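PDB 6KSU: Alpha/beta hydrolase from Streptomyces albidoflavus, which probably acts as a stand-alone, penicillin-binding-protein-like cyclase that releases non-ribosomal peptides as macrolactams by heterochiral coupling of their two ends. Local coordinates for residues Y396-L401 / G464-H469; V138-E143 / F172-T177. All blocks are in the same frame, centred on the assembly; numbering follows the deposited sequence.

Contact 1. Residues Y396-L401 / G464-H469; sequences YANGDL and GGRAMH
M468 overlaps Y396 and the turn beyond it: its CB packs on Y396 CB at 3.8 Å, and its thioether bends back (chi3 40°) to carry CE to L401 O, 3.2 Å away. Here the first and last strands, 394-398 and 466-470, close an eight-stranded antiparallel barrel. A397 and H469 form the antiparallel hydrogen-bonded pair at the seam. A397 N donates to H469 O from above the carbonyl plane, at 2.9 Å, and H469 N faces A397 O in return, at a modelled separation too short to be taken literally. The Y396 ring turns its edge to M468 O, while its hydroxyl bonds to the backbone of H392.

Beyond this pair the short segments diverge, with 127° between their directions, and a side chain takes over from the backbone. N398, its CG anti to the backbone N (chi1 -172°), sends its amide across to strand 466-470, and its OD1 accepts from D140 N. N398 also starts a type II' turn to L401, and the positive phi of G399 suits the second position of this turn. At the splayed end of the seam, N398 ND2 donates to A467 O at 2.6 Å, in the carbonyl plane and nearly in the plane of its own amide.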
# COMPACT_ATOMS: atom_id res chain seq x y z
N TYR A 396 23.20 0.08 -7.31
CA TYR A 396 22.24 0.56 -6.32
C TYR A 396 21.40 -0.62 -5.84
O TYR A 396 21.09 -1.53 -6.62
CB TYR A 396 21.34 1.67 -6.88
CG TYR A 396 22.11 2.88 -7.36
CD1 TYR A 396 22.06 4.08 -6.66
CD2 TYR A 396 22.89 2.83 -8.52
CE1 TYR A 396 22.76 5.20 -7.10
CE2 TYR A 396 23.59 3.94 -8.97
CZ TYR A 396 23.53 5.12 -8.24
OH TYR A 396 24.21 6.23 -8.67
N ALA A 397 21.03 -0.61 -4.57
CA ALA A 397 20.39 -1.79 -4.03
C ALA A 397 19.33 -1.44 -3.00
O ALA A 397 19.46 -0.47 -2.25
CB ALA A 397 21.39 -2.76 -3.41
N ASN A 398 18.28 -2.25 -3.01
CA ASN A 398 17.29 -2.33 -1.94
C ASN A 398 17.13 -3.81 -1.62
O ASN A 398 16.36 -4.52 -2.29
CB ASN A 398 15.97 -1.69 -2.35
CG ASN A 398 14.98 -1.59 -1.19
OD1 ASN A 398 14.72 -2.58 -0.50
ND2 ASN A 398 14.44 -0.38 -0.96
N GLY A 399 17.87 -4.28 -0.61
CA GLY A 399 17.80 -5.67 -0.20
C GLY A 399 18.35 -6.59 -1.28
O GLY A 399 19.51 -6.48 -1.69
N ASP A 400 17.49 -7.49 -1.78
CA ASP A 400 17.91 -8.40 -2.84
C ASP A 400 17.94 -7.72 -4.20
O ASP A 400 18.71 -8.13 -5.07
CB ASP A 400 16.96 -9.61 -2.89
CG ASP A 400 17.46 -10.79 -2.05
OD1 ASP A 400 17.00 -11.94 -2.29
OD2 ASP A 400 18.32 -10.57 -1.16
N LEU A 401 17.12 -6.70 -4.40
CA LEU A 401 16.94 -6.10 -5.71
C LEU A 401 18.05 -5.10 -6.00
O LEU A 401 18.41 -4.28 -5.14
CB LEU A 401 15.57 -5.43 -5.80
CG LEU A 401 14.42 -6.22 -5.14
CD1 LEU A 401 13.13 -5.40 -4.96
CD2 LEU A 401 14.14 -7.53 -5.89
N GLY A 464 9.07 4.28 -8.17
CA GLY A 464 7.99 3.47 -7.60
C GLY A 464 7.93 3.54 -6.08
O GLY A 464 7.54 2.58 -5.42
N GLY A 465 8.35 4.67 -5.51
CA GLY A 465 8.37 4.87 -4.07
C GLY A 465 9.39 4.04 -3.30
O GLY A 465 9.40 4.10 -2.08
N ARG A 466 10.24 3.27 -3.97
CA ARG A 466 11.34 2.61 -3.28
C ARG A 466 12.64 3.39 -3.49
O ARG A 466 12.82 4.03 -4.52
CB ARG A 466 11.54 1.17 -3.77
CG ARG A 466 10.71 0.15 -2.99
CD ARG A 466 9.28 0.10 -3.52
NE ARG A 466 8.57 -1.10 -3.10
CZ ARG A 466 7.26 -1.28 -3.27
NH1 ARG A 466 6.55 -0.32 -3.86
NH2 ARG A 466 6.66 -2.41 -2.85
N ALA A 467 13.52 3.34 -2.48
CA ALA A 467 14.89 3.83 -2.59
C ALA A 467 15.82 2.65 -2.82
O ALA A 467 15.54 1.52 -2.42
CB ALA A 467 15.33 4.59 -1.32
N MET A 468 16.92 2.92 -3.49
CA MET A 468 17.98 1.94 -3.67
C MET A 468 19.29 2.60 -3.29
O MET A 468 19.60 3.68 -3.79
CB MET A 468 18.00 1.42 -5.11
CG MET A 468 16.60 1.07 -5.61
SD MET A 468 16.46 -0.20 -6.86
CE MET A 468 17.64 -1.42 -6.34
N HIS A 469 20.06 1.94 -2.43
CA HIS A 469 21.28 2.51 -1.89
C HIS A 469 22.48 2.29 -2.81
O HIS A 469 22.82 1.15 -3.13
CB HIS A 469 21.57 1.88 -0.52
CG HIS A 469 22.64 2.59 0.25
ND1 HIS A 469 23.29 2.01 1.32
CD2 HIS A 469 23.18 3.82 0.09
CE1 HIS A 469 24.18 2.86 1.80
NE2 HIS A 469 24.14 3.97 1.07

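Contact 2. Residues V138-E143 / F172-T177; sequences VVDSIE and FSYSNT
D140 receives two successive backbone N-H groups at the start of helix 176-189: N176 N points almost straight at OD1 (3.1 Å, 178°), and T177 N donates to the main-chain O of D140. Y174, S175 and N176 look like the (S/Y)xN motif of a serine beta-lactamase or penicillin-binding-protein fold, its last residue opening the helix. T177 OG1 adds a second bond to D140 O at 2.6 Å, from the same face of the carbonyl plane as its own N-H, so one residue grips the oxygen twice. S175, the N-cap, places OG anti to its backbone N (chi1 173°), where it donates to V139 O at 2.7 Å from above the carbonyl plane and also caps G178 N.

The D140 carboxylate and N176 amide lie alongside each other, their planes 39° apart. The other carboxylate oxygen, OD2, forms a salt bridge with R466 NE, while N176 OD1 bonds to K86 of the probable SxxK motif. Y174 presents its ring edge to D140 OD1, and its hydroxyl makes weak bonds to S83 and K86.

Further out, T177 CG2 touches V138 CG1 at 4.1 Å and I142 CD1 at 4.0 Å. On the side toward S173, a water donates to V138 O and Y174 O and accepts from S173 OG at 2.6 Å.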
# COMPACT_ATOMS: atom_id res chain seq x y z
N VAL A 138 14.42 1.07 6.36
CA VAL A 138 14.33 -0.38 6.26
C VAL A 138 14.16 -0.78 4.80
O VAL A 138 13.44 -0.13 4.03
CB VAL A 138 13.15 -0.90 7.12
CG1 VAL A 138 13.35 -2.37 7.44
CG2 VAL A 138 13.02 -0.08 8.42
N VAL A 139 14.84 -1.85 4.40
CA VAL A 139 14.67 -2.42 3.07
C VAL A 139 13.23 -2.92 2.90
O VAL A 139 12.48 -3.06 3.88
CB VAL A 139 15.67 -3.56 2.82
CG1 VAL A 139 17.11 -3.04 2.82
CG2 VAL A 139 15.51 -4.64 3.87
N ASP A 140 12.84 -3.21 1.67
CA ASP A 140 11.45 -3.56 1.40
C ASP A 140 11.14 -5.00 1.83
O ASP A 140 10.21 -5.23 2.61
CB ASP A 140 11.13 -3.33 -0.08
CG ASP A 140 9.68 -3.68 -0.44
OD1 ASP A 140 8.82 -3.78 0.48
OD2 ASP A 140 9.40 -3.87 -1.64
N SER A 141 11.94 -5.97 1.40
CA SER A 141 11.67 -7.38 1.64
C SER A 141 12.89 -8.07 2.23
O SER A 141 14.01 -7.88 1.76
CB SER A 141 11.29 -8.09 0.34
OG SER A 141 10.33 -7.33 -0.37
N ILE A 142 12.64 -8.91 3.24
CA ILE A 142 13.65 -9.72 3.92
C ILE A 142 13.12 -11.14 4.04
O ILE A 142 12.02 -11.34 4.56
CB ILE A 142 14.00 -9.16 5.31
CG1 ILE A 142 14.91 -7.94 5.20
CG2 ILE A 142 14.66 -10.21 6.17
CD1 ILE A 142 15.21 -7.31 6.54
N GLU A 143 13.90 -12.12 3.57
CA GLU A 143 13.57 -13.54 3.76
C GLU A 143 13.33 -13.85 5.23
O GLU A 143 14.26 -13.80 6.04
CB GLU A 143 14.68 -14.44 3.22
CG GLU A 143 14.36 -15.96 3.13
CD GLU A 143 14.38 -16.72 4.48
OE1 GLU A 143 15.46 -17.20 4.92
OE2 GLU A 143 13.29 -16.90 5.07
N PHE A 172 11.97 8.82 2.00
CA PHE A 172 10.90 7.84 1.89
C PHE A 172 11.39 6.60 1.14
O PHE A 172 12.02 6.72 0.08
CB PHE A 172 9.70 8.45 1.19
CG PHE A 172 8.56 7.49 0.99
CD1 PHE A 172 7.55 7.37 1.95
CD2 PHE A 172 8.49 6.69 -0.15
CE1 PHE A 172 6.49 6.48 1.80
CE2 PHE A 172 7.41 5.79 -0.33
CZ PHE A 172 6.41 5.69 0.64
N SER A 173 11.14 5.42 1.69
CA SER A 173 11.28 4.19 0.93
C SER A 173 10.24 3.18 1.41
O SER A 173 10.25 2.79 2.58
CB SER A 173 12.70 3.61 1.04
OG SER A 173 12.83 2.46 0.22
N TYR A 174 9.37 2.75 0.50
CA TYR A 174 8.28 1.86 0.89
C TYR A 174 8.85 0.53 1.39
O TYR A 174 9.80 -0.00 0.81
CB TYR A 174 7.36 1.63 -0.30
CG TYR A 174 6.05 0.96 0.01
CD1 TYR A 174 4.86 1.70 0.06
CD2 TYR A 174 5.97 -0.41 0.22
CE1 TYR A 174 3.62 1.09 0.31
CE2 TYR A 174 4.72 -1.03 0.47
CZ TYR A 174 3.57 -0.28 0.52
OH TYR A 174 2.36 -0.88 0.77
N SER A 175 8.26 0.00 2.46
CA SER A 175 8.86 -1.14 3.14
C SER A 175 7.75 -1.99 3.77
O SER A 175 7.10 -1.57 4.72
CB SER A 175 9.86 -0.66 4.20
OG SER A 175 10.35 -1.74 4.98
N ASN A 176 7.53 -3.18 3.21
CA ASN A 176 6.67 -4.16 3.87
C ASN A 176 7.28 -4.59 5.19
O ASN A 176 6.57 -4.80 6.18
CB ASN A 176 6.46 -5.37 2.94
CG ASN A 176 5.61 -5.04 1.73
OD1 ASN A 176 4.53 -4.49 1.87
ND2 ASN A 176 6.10 -5.37 0.54
N THR A 177 8.60 -4.75 5.20
CA THR A 177 9.30 -5.17 6.40
C THR A 177 9.15 -4.15 7.52
O THR A 177 9.04 -4.51 8.70
CB THR A 177 10.77 -5.39 6.06
OG1 THR A 177 10.85 -6.26 4.92
CG2 THR A 177 11.53 -5.99 7.24
O HOH W 1 12.26 2.28 4.30
O HOH W 2 12.57 0.15 1.41
O HOH W 3 7.64 -7.75 0.53

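Along the chain, contact 2 is complete before contact 1 begins, and their centres lie 9 Å apart. Contact 2 belongs to the beta-lactamase-like domain, where a loop meets the start of helix 176-189; contact 1 is the seam of the C-terminal barrel. The two meet directly: G465 O and A467 N probably bond to Y174 N and S173 OG. D140 of contact 2 is a further joint, since it is tied to both strands of the seam. The barrel thus rests directly on the segment carrying the putative motif tyrosine, so it may border the active site; any part in peptide cyclization remains an inference.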